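Local atomic coordinates of cell wall surface anchor protein (Streptococcus agalactiae, PDB entry 4Z1P), a protein that probably acts as a cell-wall-anchored adhesin of the antigen I/II family, through which the streptococcus attaches to other surfaces or cells. Residues Gln98-Gln101 against Ser102-Lys105; Lys192-Asn196 against Asp197-Leu201. All blocks are in the same frame, centred on the assembly; numbering follows the deposited sequence.

How the interactions relate
Two short-range contacts, one helical and one in a turn, illustrate how local contacts order the connections between strands in an elongated protein of two successive beta-sandwich domains. Interaction 1 comes first along the chain, within helix 98-106, which lies between strands 85-90 and 115-120 of a five-stranded sheet. Interaction 2 follows in the second domain, in the loop joining strands 182-186 and 204-210, neighbours in a four-stranded sheet. Their centres are 68 Å apart, on opposite sides of the chain's centre, and their nearest atoms remain about 54 Å apart. The two do not touch, and each shapes a connection of its own domain in this rod-like tandem.

Interaction 1 of 2, residues Gln98-Gln101 against Ser102-Lys105; sequences QKLQ and SLIK
The carbonyl oxygen Q98 O accepts the amide of S102 over 2.8 Å between O and N, the shortest of four consecutive i-to-i+4 bonds that define this stretch as an alpha-helix. It is a fairly straight bond, with an N-H...O angle of 164°. L103 N to K99 O, I104 N to L100 O and K105 N to Q101 O continue the ladder at 3.0 Å each. Helix 98-106 lies within the connection between strands 85-90 and 115-120 of the five-stranded sheet and turns L100 and I104 inward. L100 and L103 bring their branches together obliquely, CD2 of L100 lying 4.2 Å from CD2 of L103. At the start of the helix, D97 OD1 accepts the amide of L100, and the carboxamide NE2 of Q101 reaches back to L96 O, fixing that side chain against the preceding loop. I104 packs on K93 of the loop before the helix and P111 of the loop after it. Its chi1 of 76° sets CG1 between the backbone N and the carbonyl carbon, 3.6 Å from Q101 O, while the other branch, CG2, comes within 3.4 Å of L100 O.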
ATOM      1  N   GLN A  98     -11.956 -19.520  28.161  1.00 27.68           N
ATOM      2  CA  GLN A  98     -13.028 -18.747  28.798  1.00 28.20           C
ATOM      3  C   GLN A  98     -12.432 -17.660  29.691  1.00 26.51           C
ATOM      4  O   GLN A  98     -12.936 -16.528  29.750  1.00 25.82           O
ATOM      5  CB  GLN A  98     -13.991 -19.666  29.563  1.00 31.31           C
ATOM      6  CG  GLN A  98     -14.667 -20.710  28.665  1.00 30.85           C
ATOM      7  CD  GLN A  98     -15.676 -20.159  27.654  1.00 33.36           C
ATOM      8  OE1 GLN A  98     -16.672 -19.514  28.010  1.00 35.76           O
ATOM      9  NE2 GLN A  98     -15.443 -20.433  26.388  1.00 34.50           N
ATOM     10  N   LYS A  99     -11.330 -17.994  30.341  1.00 25.75           N
ATOM     11  CA  LYS A  99     -10.590 -17.035  31.132  1.00 27.87           C
ATOM     12  C   LYS A  99     -10.274 -15.747  30.386  1.00 23.29           C
ATOM     13  O   LYS A  99     -10.488 -14.658  30.899  1.00 21.73           O
ATOM     14  CB  LYS A  99      -9.274 -17.642  31.568  1.00 33.09           C
ATOM     15  CG  LYS A  99      -8.581 -16.814  32.649  1.00 42.49           C
ATOM     16  CD  LYS A  99      -7.395 -16.007  32.113  1.00 49.46           C
ATOM     17  CE  LYS A  99      -6.092 -16.821  32.020  1.00 54.03           C
ATOM     18  NZ  LYS A  99      -5.261 -16.701  33.261  1.00 54.73           N
ATOM     19  N   LEU A 100      -9.714 -15.883  29.201  1.00 19.49           N
ATOM     20  CA  LEU A 100      -9.328 -14.719  28.426  1.00 20.16           C
ATOM     21  C   LEU A 100     -10.516 -14.038  27.771  1.00 18.31           C
ATOM     22  O   LEU A 100     -10.511 -12.802  27.611  1.00 17.63           O
ATOM     23  CB  LEU A 100      -8.309 -15.105  27.375  1.00 21.64           C
ATOM     24  CG  LEU A 100      -6.893 -15.408  27.866  1.00 22.82           C
ATOM     25  CD1 LEU A 100      -6.105 -16.012  26.706  1.00 24.34           C
ATOM     26  CD2 LEU A 100      -6.187 -14.169  28.409  1.00 24.28           C
ATOM     27  N   GLN A 101     -11.564 -14.785  27.432  1.00 17.52           N
ATOM     28  CA  GLN A 101     -12.788 -14.113  26.969  1.00 18.08           C
ATOM     29  C   GLN A 101     -13.395 -13.282  28.060  1.00 16.22           C
ATOM     30  O   GLN A 101     -13.865 -12.209  27.794  1.00 18.79           O
ATOM     31  CB  GLN A 101     -13.860 -15.090  26.488  1.00 18.38           C
ATOM     32  CG  GLN A 101     -13.520 -15.853  25.265  1.00 19.89           C
ATOM     33  CD  GLN A 101     -14.682 -16.690  24.788  1.00 24.36           C
ATOM     34  OE1 GLN A 101     -15.829 -16.205  24.669  1.00 23.82           O
ATOM     35  NE2 GLN A 101     -14.393 -17.958  24.489  1.00 23.12           N
ATOM     36  N   SER A 102     -13.424 -13.801  29.259  1.00 18.04           N
ATOM     37  CA  SER A 102     -13.937 -13.060  30.378  1.00 19.71           C
ATOM     38  C   SER A 102     -13.065 -11.809  30.689  1.00 19.42           C
ATOM     39  O   SER A 102     -13.596 -10.690  30.996  1.00 18.37           O
ATOM     40  CB  SER A 102     -14.051 -13.942  31.608  1.00 22.27           C
ATOM     41  OG  SER A 102     -14.623 -13.111  32.613  1.00 28.39           O
ATOM     42  N   LEU A 103     -11.752 -11.979  30.605  1.00 16.82           N
ATOM     43  CA  LEU A 103     -10.861 -10.833  30.777  1.00 17.64           C
ATOM     44  C   LEU A 103     -11.212  -9.735  29.787  1.00 16.15           C
ATOM     45  O   LEU A 103     -11.424  -8.570  30.183  1.00 18.23           O
ATOM     46  CB  LEU A 103      -9.392 -11.231  30.586  1.00 15.75           C
ATOM     47  CG  LEU A 103      -8.345 -10.100  30.789  1.00 17.37           C
ATOM     48  CD1 LEU A 103      -8.276  -9.705  32.231  1.00 17.46           C
ATOM     49  CD2 LEU A 103      -6.968 -10.489  30.226  1.00 17.58           C
ATOM     50  N   ILE A 104     -11.294 -10.063  28.511  1.00 15.40           N
ATOM     51  CA  ILE A 104     -11.495  -8.966  27.573  1.00 17.19           C
ATOM     52  C   ILE A 104     -12.912  -8.395  27.721  1.00 15.55           C
ATOM     53  O   ILE A 104     -13.095  -7.185  27.705  1.00 15.83           O
ATOM     54  CB  ILE A 104     -11.079  -9.296  26.097  1.00 18.66           C
ATOM     55  CG1 ILE A 104     -12.070 -10.175  25.397  1.00 20.52           C
ATOM     56  CG2 ILE A 104      -9.642  -9.889  26.083  1.00 19.45           C
ATOM     57  CD1 ILE A 104     -11.657 -10.433  23.935  1.00 22.74           C
ATOM     58  N   LYS A 105     -13.878  -9.261  27.947  1.00 16.27           N
ATOM     59  CA  LYS A 105     -15.251  -8.775  28.081  1.00 18.95           C
ATOM     60  C   LYS A 105     -15.483  -7.821  29.256  1.00 18.03           C
ATOM     61  O   LYS A 105     -15.975  -6.710  29.060  1.00 19.94           O
ATOM     62  CB  LYS A 105     -16.216  -9.913  28.095  1.00 21.73           C
ATOM     63  CG  LYS A 105     -17.629  -9.379  28.308  1.00 25.99           C
ATOM     64  CD  LYS A 105     -18.636 -10.483  28.240  1.00 29.91           C
ATOM     65  CE  LYS A 105     -19.204 -10.595  26.841  1.00 34.78           C
ATOM     66  NZ  LYS A 105     -20.337 -11.540  26.905  1.00 40.63           N
TER

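Interaction 2 of 2, residues Lys192-Asn196 against Asp197-Leu201; sequences KSINN and DTVKL. Unlike the reference sequence in segment 197-201: D197 (reference Gly).
The backbone reverses in a type II beta turn from I194 to D197, with N196 in the left-handed region (phi 72°) and D197 N bonded to I194 O at 2.9 Å. The donor stands above the carbonyl plane instead of meeting a lone pair. The turn belongs to the loop between two neighbouring strands of the second beta-sandwich domain, and it is tied to a strand of each sheet of the domain: I194 shares backbone hydrogen bonds with V185, and N196 with V331.

The side chain of D197, a residue that differs from the reference sequence, folds back across the turn. Its CB is 3.2 Å from I194 O, and OD2 comes within 3.4 Å of I194 CA. The D197 side chain crosses that of I194 at about a right angle, with OD2 beside CB of I194. K192 NZ is 5.2 Å from D197 OD2, too long for a salt bridge, although the opposite charges may attract weakly.

On the buried side, I194 holds CG1 between its backbone N and carbonyl carbon (chi1 61°), which carries CD1 to within 3.9 Å of V199 CG2. These two side chains also meet nearly perpendicularly, and both rest on V205 of strand 204-210, so the turn is joined to the domain core.

Polar groups tie the loop to the strands next to it. S193 OG receives a weak bond from N195 N, the pattern of an ST turn, and is also bonded to D184 OD1; N195 OD1 accepts the amide of V331. Where the chain leaves the turn, a water bridges across D197, donating to N196 O at 3.1 Å and hydrogen-bonded to T198 OG1 at 3.0 Å.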
ATOM      1  N   LYS A 192     -10.291   9.506 -33.633  1.00 29.01           N
ATOM      2  CA  LYS A 192     -11.411   8.655 -33.244  1.00 28.53           C
ATOM      3  C   LYS A 192     -10.928   7.267 -33.011  1.00 25.25           C
ATOM      4  O   LYS A 192      -9.923   6.835 -33.627  1.00 24.66           O
ATOM      5  CB  LYS A 192     -12.447   8.638 -34.370  1.00 31.76           C
ATOM      6  CG  LYS A 192     -11.897   8.117 -35.708  1.00 32.80           C
ATOM      7  CD  LYS A 192     -12.972   8.025 -36.793  1.00 37.50           C
ATOM      8  CE  LYS A 192     -12.307   7.765 -38.139  1.00 38.94           C
ATOM      9  NZ  LYS A 192     -13.045   6.731 -38.912  1.00 39.89           N
ATOM     10  N   SER A 193     -11.601   6.532 -32.122  1.00 23.07           N
ATOM     11  CA  SER A 193     -11.319   5.071 -31.986  1.00 23.06           C
ATOM     12  C   SER A 193     -11.684   4.311 -33.234  1.00 21.32           C
ATOM     13  O   SER A 193     -12.726   4.582 -33.839  1.00 20.74           O
ATOM     14  CB  SER A 193     -12.079   4.448 -30.794  1.00 22.23           C
ATOM     15  OG  SER A 193     -11.766   3.070 -30.728  1.00 21.32           O
ATOM     16  N   ILE A 194     -10.829   3.361 -33.640  1.00 20.05           N
ATOM     17  CA  ILE A 194     -11.026   2.536 -34.828  1.00 19.69           C
ATOM     18  C   ILE A 194     -10.957   1.073 -34.412  1.00 19.16           C
ATOM     19  O   ILE A 194     -10.703   0.158 -35.227  1.00 19.36           O
ATOM     20  CB  ILE A 194     -10.000   2.863 -35.955  1.00 22.82           C
ATOM     21  CG1 ILE A 194      -8.515   2.607 -35.520  1.00 21.81           C
ATOM     22  CG2 ILE A 194     -10.247   4.284 -36.426  1.00 23.51           C
ATOM     23  CD1 ILE A 194      -7.463   2.785 -36.632  1.00 22.50           C
ATOM     24  N   ASN A 195     -11.186   0.838 -33.108  1.00 17.82           N
ATOM     25  CA  ASN A 195     -11.134  -0.505 -32.618  1.00 20.53           C
ATOM     26  C   ASN A 195     -12.196  -1.342 -33.363  1.00 18.98           C
ATOM     27  O   ASN A 195     -13.334  -0.908 -33.570  1.00 22.81           O
ATOM     28  CB  ASN A 195     -11.362  -0.555 -31.097  1.00 21.10           C
ATOM     29  CG  ASN A 195     -11.113  -1.902 -30.536  1.00 22.16           C
ATOM     30  OD1 ASN A 195     -10.288  -2.640 -31.013  1.00 24.01           O
ATOM     31  ND2 ASN A 195     -11.782  -2.201 -29.435  1.00 22.76           N
ATOM     32  N   ASN A 196     -11.778  -2.534 -33.748  1.00 19.87           N
ATOM     33  CA  ASN A 196     -12.587  -3.488 -34.536  1.00 22.79           C
ATOM     34  C   ASN A 196     -12.810  -3.119 -36.020  1.00 25.63           C
ATOM     35  O   ASN A 196     -13.573  -3.796 -36.703  1.00 22.94           O
ATOM     36  CB  ASN A 196     -13.930  -3.752 -33.871  1.00 22.96           C
ATOM     37  CG  ASN A 196     -13.775  -4.196 -32.448  1.00 21.77           C
ATOM     38  OD1 ASN A 196     -14.263  -3.530 -31.522  1.00 22.48           O
ATOM     39  ND2 ASN A 196     -13.027  -5.290 -32.260  1.00 19.21           N
ATOM     40  N   ASP A 197     -12.201  -2.037 -36.494  1.00 24.92           N
ATOM     41  CA  ASP A 197     -12.437  -1.560 -37.844  1.00 27.70           C
ATOM     42  C   ASP A 197     -11.420  -2.096 -38.816  1.00 27.34           C
ATOM     43  O   ASP A 197     -10.392  -2.677 -38.435  1.00 23.65           O
ATOM     44  CB  ASP A 197     -12.383  -0.029 -37.926  1.00 28.12           C
ATOM     45  CG  ASP A 197     -13.543   0.632 -37.254  1.00 29.25           C
ATOM     46  OD1 ASP A 197     -14.509  -0.047 -36.898  1.00 36.32           O
ATOM     47  OD2 ASP A 197     -13.502   1.864 -37.086  1.00 33.38           O
ATOM     48  N   THR A 198     -11.701  -1.838 -40.099  1.00 26.36           N
ATOM     49  CA  THR A 198     -10.766  -2.172 -41.171  1.00 26.71           C
ATOM     50  C   THR A 198      -9.700  -1.076 -41.314  1.00 24.16           C
ATOM     51  O   THR A 198      -9.996   0.080 -41.286  1.00 25.69           O
ATOM     52  CB  THR A 198     -11.528  -2.428 -42.478  1.00 30.13           C
ATOM     53  OG1 THR A 198     -12.423  -3.510 -42.251  1.00 32.78           O
ATOM     54  CG2 THR A 198     -10.599  -2.880 -43.602  1.00 28.71           C
ATOM     55  N   VAL A 199      -8.446  -1.465 -41.441  1.00 24.41           N
ATOM     56  CA  VAL A 199      -7.412  -0.478 -41.663  1.00 24.85           C
ATOM     57  C   VAL A 199      -6.812  -0.781 -43.027  1.00 24.13           C
ATOM     58  O   VAL A 199      -6.473  -1.894 -43.288  1.00 24.94           O
ATOM     59  CB  VAL A 199      -6.344  -0.546 -40.580  1.00 26.30           C
ATOM     60  CG1 VAL A 199      -5.142   0.322 -40.951  1.00 28.66           C
ATOM     61  CG2 VAL A 199      -6.935  -0.046 -39.301  1.00 26.88           C
ATOM     62  N   LYS A 200      -6.686   0.235 -43.862  1.00 25.47           N
ATOM     63  CA  LYS A 200      -6.103   0.023 -45.180  1.00 27.13           C
ATOM     64  C   LYS A 200      -4.596  -0.273 -45.072  1.00 25.43           C
ATOM     65  O   LYS A 200      -3.845   0.344 -44.291  1.00 26.31           O
ATOM     66  CB  LYS A 200      -6.405   1.244 -46.047  1.00 33.15           C
ATOM     67  CG  LYS A 200      -6.398   0.925 -47.526  1.00 42.04           C
ATOM     68  CD  LYS A 200      -7.092   2.030 -48.327  1.00 48.64           C
ATOM     69  CE  LYS A 200      -6.478   2.220 -49.714  1.00 48.36           C
ATOM     70  NZ  LYS A 200      -5.314   3.128 -49.591  1.00 46.16           N
ATOM     71  N   LEU A 201      -4.131  -1.259 -45.834  1.00 24.97           N
ATOM     72  CA  LEU A 201      -2.708  -1.543 -45.868  1.00 22.35           C
ATOM     73  C   LEU A 201      -1.917  -0.246 -46.175  1.00 21.33           C
ATOM     74  O   LEU A 201      -2.288   0.507 -47.092  1.00 22.26           O
ATOM     75  CB  LEU A 201      -2.439  -2.588 -46.940  1.00 24.22           C
ATOM     76  CG  LEU A 201      -1.010  -3.079 -47.065  1.00 22.81           C
ATOM     77  CD1 LEU A 201      -0.579  -3.874 -45.849  1.00 22.23           C
ATOM     78  CD2 LEU A 201      -0.842  -3.935 -48.333  1.00 25.30           C
TER
HETATM   79  O   HOH W   1     -13.794  -4.497 -39.732  1.00 36.90           O